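Local coordinates for protein endonuclease IV (Thermus thermophilus, PDB 3AAM) that repairs DNA as a metal-dependent AP endonuclease, cleaving the phosphodiester backbone at apurinic or apyrimidinic sites to leave a 3'-hydroxyl and a 5'-terminal sugar phosphate, at residues E52-L57 with L100-V105; R151-A156 with D192-L197; T170-A175 with R215-A220. All blocks are in the same frame, centred on the assembly; numbering follows the deposited sequence.

Contact 1. Residues E52-L57 with L100-V105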
loop_
_atom_site.group_PDB
_atom_site.type_symbol
_atom_site.label_atom_id
_atom_site.label_comp_id
_atom_site.label_asym_id
_atom_site.label_seq_id
_atom_site.Cartn_x
_atom_site.Cartn_y
_atom_site.Cartn_z
ATOM N N GLU A 52 8.201 19.562 -10.108
ATOM C CA GLU A 52 7.697 20.848 -9.636
ATOM C C GLU A 52 6.175 20.913 -9.727
ATOM O O GLU A 52 5.515 21.406 -8.815
ATOM C CB GLU A 52 8.316 21.984 -10.461
ATOM C CG GLU A 52 8.074 23.404 -9.939
ATOM C CD GLU A 52 6.672 23.928 -10.212
ATOM O OE1 GLU A 52 6.153 23.708 -11.328
ATOM O OE2 GLU A 52 6.092 24.578 -9.315
ATOM N N ALA A 53 5.624 20.415 -10.828
ATOM C CA ALA A 53 4.179 20.427 -11.025
ATOM C C ALA A 53 3.470 19.553 -9.994
ATOM O O ALA A 53 2.455 19.950 -9.423
ATOM C CB ALA A 53 3.841 19.958 -12.435
ATOM N N PHE A 54 4.015 18.366 -9.755
ATOM C CA PHE A 54 3.444 17.428 -8.792
ATOM C C PHE A 54 3.391 18.062 -7.404
ATOM O O PHE A 54 2.343 18.090 -6.759
ATOM C CB PHE A 54 4.296 16.158 -8.741
ATOM C CG PHE A 54 3.766 15.106 -7.806
ATOM C CD1 PHE A 54 2.817 14.187 -8.236
ATOM C CD2 PHE A 54 4.204 15.048 -6.490
ATOM C CE1 PHE A 54 2.311 13.224 -7.367
ATOM C CE2 PHE A 54 3.705 14.091 -5.613
ATOM C CZ PHE A 54 2.757 13.177 -6.053
ATOM N N ARG A 55 4.530 18.565 -6.947
ATOM C CA ARG A 55 4.605 19.196 -5.637
ATOM C C ARG A 55 3.706 20.421 -5.521
ATOM O O ARG A 55 2.992 20.580 -4.535
ATOM C CB ARG A 55 6.053 19.591 -5.325
ATOM C CG ARG A 55 6.973 18.418 -5.011
ATOM C CD ARG A 55 8.404 18.891 -4.788
ATOM N NE ARG A 55 9.275 17.818 -4.316
ATOM C CZ ARG A 55 9.626 17.640 -3.045
ATOM N NH1 ARG A 55 10.421 16.634 -2.711
ATOM N NH2 ARG A 55 9.193 18.474 -2.109
ATOM N N ALA A 56 3.742 21.292 -6.525
ATOM C CA ALA A 56 2.930 22.505 -6.502
ATOM C C ALA A 56 1.443 22.181 -6.486
ATOM O O ALA A 56 0.676 22.781 -5.731
ATOM C CB ALA A 56 3.265 23.381 -7.703
ATOM N N LEU A 57 1.034 21.235 -7.325
ATOM C CA LEU A 57 -0.366 20.844 -7.385
ATOM C C LEU A 57 -0.805 20.212 -6.069
ATOM O O LEU A 57 -1.886 20.510 -5.560
ATOM C CB LEU A 57 -0.595 19.870 -8.545
ATOM C CG LEU A 57 -0.556 20.481 -9.949
ATOM C CD1 LEU A 57 -0.466 19.375 -10.993
ATOM C CD2 LEU A 57 -1.807 21.335 -10.168
ATOM N N LEU A 100 9.627 13.353 -5.535
ATOM C CA LEU A 100 8.261 13.856 -5.527
ATOM C C LEU A 100 7.767 14.328 -4.167
ATOM O O LEU A 100 6.756 15.014 -4.082
ATOM C CB LEU A 100 7.313 12.783 -6.067
ATOM C CG LEU A 100 7.488 12.457 -7.554
ATOM C CD1 LEU A 100 6.635 11.256 -7.930
ATOM C CD2 LEU A 100 7.101 13.678 -8.382
ATOM N N GLY A 101 8.477 13.964 -3.105
ATOM C CA GLY A 101 8.051 14.357 -1.777
ATOM C C GLY A 101 6.980 13.418 -1.247
ATOM O O GLY A 101 6.237 13.764 -0.328
ATOM N N VAL A 102 6.886 12.234 -1.850
ATOM C CA VAL A 102 5.920 11.220 -1.430
ATOM C C VAL A 102 6.500 10.557 -0.182
ATOM O O VAL A 102 7.616 10.045 -0.212
ATOM C CB VAL A 102 5.706 10.169 -2.540
ATOM C CG1 VAL A 102 4.865 9.014 -2.014
ATOM C CG2 VAL A 102 5.012 10.816 -3.740
ATOM N N GLU A 103 5.742 10.556 0.908
ATOM C CA GLU A 103 6.240 10.002 2.161
ATOM C C GLU A 103 6.321 8.487 2.291
ATOM O O GLU A 103 7.102 7.990 3.100
ATOM C CB GLU A 103 5.427 10.555 3.337
ATOM C CG GLU A 103 6.022 10.224 4.702
ATOM C CD GLU A 103 5.269 10.873 5.846
ATOM O OE1 GLU A 103 5.158 12.118 5.859
ATOM O OE2 GLU A 103 4.789 10.140 6.735
ATOM N N TYR A 104 5.546 7.749 1.501
ATOM C CA TYR A 104 5.559 6.291 1.609
ATOM C C TYR A 104 5.673 5.512 0.306
ATOM O O TYR A 104 5.139 5.915 -0.724
ATOM C CB TYR A 104 4.288 5.801 2.318
ATOM C CG TYR A 104 4.113 6.314 3.726
ATOM C CD1 TYR A 104 4.985 5.927 4.739
ATOM C CD2 TYR A 104 3.089 7.206 4.039
ATOM C CE1 TYR A 104 4.846 6.419 6.036
ATOM C CE2 TYR A 104 2.941 7.705 5.331
ATOM C CZ TYR A 104 3.824 7.307 6.322
ATOM O OH TYR A 104 3.700 7.808 7.599
ATOM N N VAL A 105 6.377 4.387 0.381
ATOM C CA VAL A 105 6.526 3.459 -0.736
ATOM C C VAL A 105 6.127 2.118 -0.124
ATOM O O VAL A 105 6.634 1.744 0.931
ATOM C CB VAL A 105 7.985 3.370 -1.249
ATOM C CG1 VAL A 105 8.124 2.211 -2.235
ATOM C CG2 VAL A 105 8.375 4.671 -1.920
#
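The F54 ring meets L100 O at its edge, near the ring plane, with F54 CD2 3.5 Å from that oxygen; V102 CG2 comes in obliquely, 4.0 Å from F54 CE2. The R55 guanidinium instead turns one face to L100 O, which lies 3.7 Å above its plane toward the rim, and to G101 CA. Here, in the helical layer around the TIM barrel, helix 48-60 packs on the turn leading from helix 82-100 into strand 104-107. With CG anti to the backbone N (chi1 -178°), the F54 ring reaches over to L100 and crosses its side chain at about a right angle, F54 CG to L100 CD2 3.7 Å; V16 and V20 of helix 15-26 also touch the ring. R55 runs extended from CG to NE toward the C-terminal end of helix 82-100, where its NE hydrogen-bonds L99 O and its NH1 makes a weak hydrogen bond to A98 O. G101, with positive phi, is the C-prime residue of a Schellman motif, and a CB there would sit 3.1 Å from R55 CZ. Shortening R55 to an alanine is likely to leave L99 O and A98 O without their side-chain donors and to open a gap over G101. The contact thus pairs an apolar half with a cationic half, whose charge is probably favoured by the carbonyl-rich end of helix 82-100.

Contact 2. Residues R151-A156 with D192-L197; sequences RFEELA and DRAVGL
F152 O receives the helical hydrogen bond from A156 N at 2.9 Å. A methyl from the facing segment, V195 CG2, touches F152 O at 3.4 Å. Two outer helices of the TIM barrel, the first turns of 152-159 and the last of 184-194, meet here through small side chains, with V195 and L155 also resting on V166 of strand 165-169. A194 CB touches both F152 CB, 3.7 Å away, and the carboxylate of E153. That glutamate leaves its helix facing outward, but a bend at chi2 (72°) swings the end back, so that E153 OE2 lies alongside A194 CB while E153 OE1 makes a 3.0 Å salt bridge to R151 NH2. Of the F152 side chain it is CB that meets the other segment; the ring leads off to V187, L191 and a stack with Y178. Packing is tightest where A156 CB sits 3.1 Å from A194 O, which suits the small residue at that position. Past A194 the chain turns at G196, whose positive phi would jam a CB against the preceding carbonyl. The turn is tied by D192, whose OD1 accepts L197 N through its anti lone pair at 2.8 Å, almost straight at 174°.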
loop_
_atom_site.group_PDB
_atom_site.type_symbol
_atom_site.label_atom_id
_atom_site.label_comp_id
_atom_site.label_asym_id
_atom_site.label_seq_id
_atom_site.Cartn_x
_atom_site.Cartn_y
_atom_site.Cartn_z
ATOM N N ARG A 151 1.947 -13.928 8.612
ATOM C CA ARG A 151 1.756 -13.696 10.041
ATOM C C ARG A 151 2.282 -12.330 10.467
ATOM O O ARG A 151 3.368 -11.921 10.064
ATOM C CB ARG A 151 2.479 -14.779 10.843
ATOM C CG ARG A 151 1.871 -16.162 10.722
ATOM C CD ARG A 151 0.570 -16.246 11.501
ATOM N NE ARG A 151 0.782 -15.989 12.923
ATOM C CZ ARG A 151 -0.194 -15.891 13.818
ATOM N NH1 ARG A 151 -1.459 -16.028 13.439
ATOM N NH2 ARG A 151 0.095 -15.661 15.092
ATOM N N PHE A 152 1.516 -11.627 11.295
ATOM C CA PHE A 152 1.951 -10.317 11.754
ATOM C C PHE A 152 3.283 -10.417 12.489
ATOM O O PHE A 152 4.110 -9.512 12.391
ATOM C CB PHE A 152 0.897 -9.676 12.664
ATOM C CG PHE A 152 -0.422 -9.418 11.983
ATOM C CD1 PHE A 152 -0.479 -9.170 10.614
ATOM C CD2 PHE A 152 -1.603 -9.383 12.717
ATOM C CE1 PHE A 152 -1.695 -8.892 9.986
ATOM C CE2 PHE A 152 -2.822 -9.105 12.102
ATOM C CZ PHE A 152 -2.868 -8.857 10.733
ATOM N N GLU A 153 3.497 -11.513 13.215
ATOM C CA GLU A 153 4.748 -11.693 13.949
ATOM C C GLU A 153 5.946 -11.731 13.012
ATOM O O GLU A 153 7.042 -11.306 13.382
ATOM C CB GLU A 153 4.735 -12.990 14.768
ATOM C CG GLU A 153 3.879 -12.970 16.026
ATOM C CD GLU A 153 2.391 -12.993 15.738
ATOM O OE1 GLU A 153 2.002 -13.337 14.601
ATOM O OE2 GLU A 153 1.609 -12.681 16.661
ATOM N N GLU A 154 5.749 -12.253 11.803
ATOM C CA GLU A 154 6.850 -12.321 10.851
ATOM C C GLU A 154 7.180 -10.917 10.371
ATOM O O GLU A 154 8.350 -10.569 10.210
ATOM C CB GLU A 154 6.504 -13.217 9.659
ATOM C CG GLU A 154 7.695 -13.429 8.722
ATOM C CD GLU A 154 7.490 -14.569 7.741
ATOM O OE1 GLU A 154 6.798 -14.373 6.721
ATOM O OE2 GLU A 154 8.015 -15.668 8.000
ATOM N N LEU A 155 6.144 -10.112 10.145
ATOM C CA LEU A 155 6.349 -8.737 9.706
ATOM C C LEU A 155 7.077 -7.961 10.790
ATOM O O LEU A 155 7.937 -7.133 10.497
ATOM C CB LEU A 155 5.015 -8.047 9.408
ATOM C CG LEU A 155 4.317 -8.387 8.091
ATOM C CD1 LEU A 155 3.918 -9.850 8.088
ATOM C CD2 LEU A 155 3.094 -7.499 7.911
ATOM N N ALA A 156 6.727 -8.220 12.047
ATOM C CA ALA A 156 7.375 -7.524 13.151
ATOM C C ALA A 156 8.874 -7.820 13.125
ATOM O O ALA A 156 9.693 -6.935 13.365
ATOM C CB ALA A 156 6.772 -7.960 14.476
ATOM N N ASP A 192 -1.585 -4.964 16.638
ATOM C CA ASP A 192 -0.992 -4.037 17.589
ATOM C C ASP A 192 -0.035 -4.755 18.537
ATOM O O ASP A 192 1.005 -4.213 18.913
ATOM C CB ASP A 192 -2.087 -3.336 18.392
ATOM C CG ASP A 192 -1.548 -2.202 19.233
ATOM O OD1 ASP A 192 -0.763 -1.392 18.695
ATOM O OD2 ASP A 192 -1.911 -2.116 20.426
ATOM N N ARG A 193 -0.385 -5.979 18.914
ATOM C CA ARG A 193 0.461 -6.752 19.812
ATOM C C ARG A 193 1.749 -7.199 19.127
ATOM O O ARG A 193 2.832 -7.103 19.701
ATOM C CB ARG A 193 -0.290 -7.985 20.330
ATOM C CG ARG A 193 0.578 -8.907 21.174
ATOM C CD ARG A 193 -0.197 -10.078 21.771
ATOM N NE ARG A 193 -0.789 -10.951 20.759
ATOM C CZ ARG A 193 -1.992 -10.769 20.220
ATOM N NH1 ARG A 193 -2.444 -11.615 19.304
ATOM N NH2 ARG A 193 -2.747 -9.749 20.604
ATOM N N ALA A 194 1.625 -7.682 17.895
ATOM C CA ALA A 194 2.775 -8.165 17.142
ATOM C C ALA A 194 3.650 -7.073 16.536
ATOM O O ALA A 194 4.865 -7.062 16.728
ATOM C CB ALA A 194 2.307 -9.113 16.042
ATOM N N VAL A 195 3.029 -6.152 15.809
ATOM C CA VAL A 195 3.762 -5.083 15.139
ATOM C C VAL A 195 3.698 -3.745 15.856
ATOM O O VAL A 195 4.713 -3.052 15.993
ATOM C CB VAL A 195 3.231 -4.903 13.694
ATOM C CG1 VAL A 195 3.840 -3.665 13.049
ATOM C CG2 VAL A 195 3.561 -6.141 12.868
ATOM N N GLY A 196 2.506 -3.403 16.327
ATOM C CA GLY A 196 2.302 -2.133 16.993
ATOM C C GLY A 196 1.673 -1.227 15.956
ATOM O O GLY A 196 2.291 -0.924 14.935
ATOM N N LEU A 197 0.443 -0.797 16.206
ATOM C CA LEU A 197 -0.259 0.052 15.252
ATOM C C LEU A 197 0.417 1.382 14.946
ATOM O O LEU A 197 0.109 2.012 13.932
ATOM C CB LEU A 197 -1.696 0.284 15.720
ATOM C CG LEU A 197 -2.547 -0.992 15.719
ATOM C CD1 LEU A 197 -3.938 -0.699 16.247
ATOM C CD2 LEU A 197 -2.628 -1.548 14.302
#

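Contact 3. Residues T170-A175 with R215-A220; sequences TCHAYA and RVDHHA. With MN (manganese (II) ion), chain B.
One manganese ion joins the two segments: H172 from 170-175, D217 and H219 from 215-220 all bind it at the metal centre of this TIM-barrel nuclease. D217 chelates with both oxygens, OD1 at 2.4 Å and OD2 at 2.5 Å from the ion. D217 CG extends trans to its own N (chi1 -180°), which carries the carboxylate to the metal, its plane 85° from that of the H172 ring. H172 NE2 reaches the manganese at 2.2 Å and H219 NE2 at 2.3 Å, the two rings meeting rim to rim with neither over the other's face. A water and one further ligand from elsewhere in the structure complete the shell. Both histidines are set by their far nitrogens: H172 ND1 bonds N140 O, and H219 ND1 bonds E248 O, which fixes the turn of each ring. Next to H219, C171 SG lies 3.8 Å from H218 O and oblique to the H219 ring. Farther along, A175 CB is tight against V216 O at 3.1 Å. There the end of the short helix is tied to the loop by R215 N, which donates to A175 O at 2.9 Å and 150°, tilted out of the carbonyl plane.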
loop_
_atom_site.group_PDB
_atom_site.type_symbol
_atom_site.label_atom_id
_atom_site.label_comp_id
_atom_site.label_asym_id
_atom_site.label_seq_id
_atom_site.Cartn_x
_atom_site.Cartn_y
_atom_site.Cartn_z
ATOM N N THR A 170 -6.238 -5.734 4.375
ATOM C CA THR A 170 -7.313 -6.535 4.944
ATOM C C THR A 170 -7.693 -7.765 4.119
ATOM O O THR A 170 -8.125 -8.778 4.674
ATOM C CB THR A 170 -8.551 -5.666 5.152
ATOM O OG1 THR A 170 -8.761 -4.871 3.979
ATOM C CG2 THR A 170 -8.357 -4.747 6.353
ATOM N N CYS A 171 -7.548 -7.679 2.801
ATOM C CA CYS A 171 -7.866 -8.814 1.936
ATOM C C CYS A 171 -6.824 -9.890 2.187
ATOM O O CYS A 171 -7.154 -11.062 2.381
ATOM C CB CYS A 171 -7.831 -8.399 0.461
ATOM S SG CYS A 171 -8.075 -9.767 -0.711
ATOM N N HIS A 172 -5.557 -9.488 2.185
ATOM C CA HIS A 172 -4.467 -10.428 2.424
ATOM C C HIS A 172 -4.617 -11.095 3.786
ATOM O O HIS A 172 -4.445 -12.309 3.915
ATOM C CB HIS A 172 -3.120 -9.709 2.370
ATOM C CG HIS A 172 -2.782 -9.152 1.023
ATOM N ND1 HIS A 172 -1.623 -8.447 0.785
ATOM C CD2 HIS A 172 -3.450 -9.189 -0.154
ATOM C CE1 HIS A 172 -1.592 -8.071 -0.481
ATOM N NE2 HIS A 172 -2.688 -8.508 -1.073
ATOM N N ALA A 173 -4.937 -10.293 4.797
ATOM C CA ALA A 173 -5.102 -10.804 6.154
ATOM C C ALA A 173 -6.213 -11.844 6.211
ATOM O O ALA A 173 -6.049 -12.910 6.803
ATOM C CB ALA A 173 -5.406 -9.656 7.117
ATOM N N TYR A 174 -7.340 -11.531 5.582
ATOM C CA TYR A 174 -8.479 -12.440 5.568
ATOM C C TYR A 174 -8.079 -13.745 4.887
ATOM O O TYR A 174 -8.344 -14.833 5.400
ATOM C CB TYR A 174 -9.649 -11.791 4.826
ATOM C CG TYR A 174 -10.971 -12.503 5.001
ATOM C CD1 TYR A 174 -11.553 -12.626 6.260
ATOM C CD2 TYR A 174 -11.643 -13.044 3.909
ATOM C CE1 TYR A 174 -12.773 -13.273 6.430
ATOM C CE2 TYR A 174 -12.866 -13.693 4.066
ATOM C CZ TYR A 174 -13.422 -13.803 5.331
ATOM O OH TYR A 174 -14.628 -14.444 5.499
ATOM N N ALA A 175 -7.429 -13.631 3.732
ATOM C CA ALA A 175 -7.003 -14.808 2.984
ATOM C C ALA A 175 -6.007 -15.648 3.769
ATOM O O ALA A 175 -5.936 -16.859 3.591
ATOM C CB ALA A 175 -6.396 -14.392 1.649
ATOM N N ARG A 215 -6.156 -18.377 1.161
ATOM C CA ARG A 215 -4.882 -18.062 0.520
ATOM C C ARG A 215 -5.084 -17.424 -0.850
ATOM O O ARG A 215 -4.137 -17.272 -1.619
ATOM C CB ARG A 215 -4.013 -19.319 0.383
ATOM C CG ARG A 215 -3.142 -19.633 1.598
ATOM C CD ARG A 215 -3.940 -19.736 2.886
ATOM N NE ARG A 215 -3.149 -20.319 3.969
ATOM C CZ ARG A 215 -2.045 -19.779 4.478
ATOM N NH1 ARG A 215 -1.582 -18.627 4.011
ATOM N NH2 ARG A 215 -1.397 -20.398 5.456
ATOM N N VAL A 216 -6.323 -17.052 -1.150
ATOM C CA VAL A 216 -6.641 -16.411 -2.420
ATOM C C VAL A 216 -6.506 -14.898 -2.255
ATOM O O VAL A 216 -7.068 -14.317 -1.328
ATOM C CB VAL A 216 -8.082 -16.746 -2.874
ATOM C CG1 VAL A 216 -8.456 -15.911 -4.090
ATOM C CG2 VAL A 216 -8.189 -18.229 -3.206
ATOM N N ASP A 217 -5.746 -14.274 -3.150
ATOM C CA ASP A 217 -5.529 -12.832 -3.123
ATOM C C ASP A 217 -6.276 -12.223 -4.302
ATOM O O ASP A 217 -5.722 -12.062 -5.385
ATOM C CB ASP A 217 -4.030 -12.521 -3.232
ATOM C CG ASP A 217 -3.733 -11.027 -3.206
ATOM O OD1 ASP A 217 -4.662 -10.228 -2.972
ATOM O OD2 ASP A 217 -2.561 -10.650 -3.417
ATOM N N HIS A 218 -7.541 -11.886 -4.073
ATOM C CA HIS A 218 -8.394 -11.317 -5.110
ATOM C C HIS A 218 -9.208 -10.182 -4.480
ATOM O O HIS A 218 -10.200 -10.426 -3.791
ATOM C CB HIS A 218 -9.309 -12.426 -5.643
ATOM C CG HIS A 218 -10.067 -12.061 -6.880
ATOM N ND1 HIS A 218 -10.821 -12.978 -7.581
ATOM C CD2 HIS A 218 -10.195 -10.885 -7.538
ATOM C CE1 HIS A 218 -11.381 -12.383 -8.619
ATOM N NE2 HIS A 218 -11.018 -11.112 -8.616
ATOM N N HIS A 219 -8.783 -8.946 -4.717
ATOM C CA HIS A 219 -9.456 -7.779 -4.148
ATOM C C HIS A 219 -10.876 -7.601 -4.672
ATOM O O HIS A 219 -11.186 -7.976 -5.801
ATOM C CB HIS A 219 -8.691 -6.491 -4.460
ATOM C CG HIS A 219 -7.239 -6.525 -4.097
ATOM N ND1 HIS A 219 -6.382 -5.488 -4.400
ATOM C CD2 HIS A 219 -6.485 -7.468 -3.485
ATOM C CE1 HIS A 219 -5.163 -5.792 -3.992
ATOM N NE2 HIS A 219 -5.199 -6.989 -3.435
ATOM N N ALA A 220 -11.724 -7.017 -3.832
ATOM C CA ALA A 220 -13.105 -6.729 -4.186
ATOM C C ALA A 220 -13.441 -5.331 -3.676
ATOM O O ALA A 220 -12.873 -4.874 -2.680
ATOM C CB ALA A 220 -14.043 -7.750 -3.552
HETATM MN MN MN B . -3.322 -8.283 -3.214
HETATM O O HOH W 1 -3.433 -8.520 -5.712
#

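Contact 3 holds the metal, and contact 2 lies next to it: their centres are 18 Å apart, their nearest atoms about 4 Å, and their segments alternate, with helices 170-176 and 184-194 in succession. The side chain of F152 comes within about 8 Å of that of H172, and that of L155 within about 13 Å of the manganese; L155 also touches N140, the residue that positions H172. Contact 1 lies on the other side of the chain's centre, 29 Å from contact 2 and 30 Å from contact 3 between centres. It joins helix 48-60 to the turn after helix 82-100, away from the metal site, while strand 104-107 runs on into the sheet contact 3 also reaches.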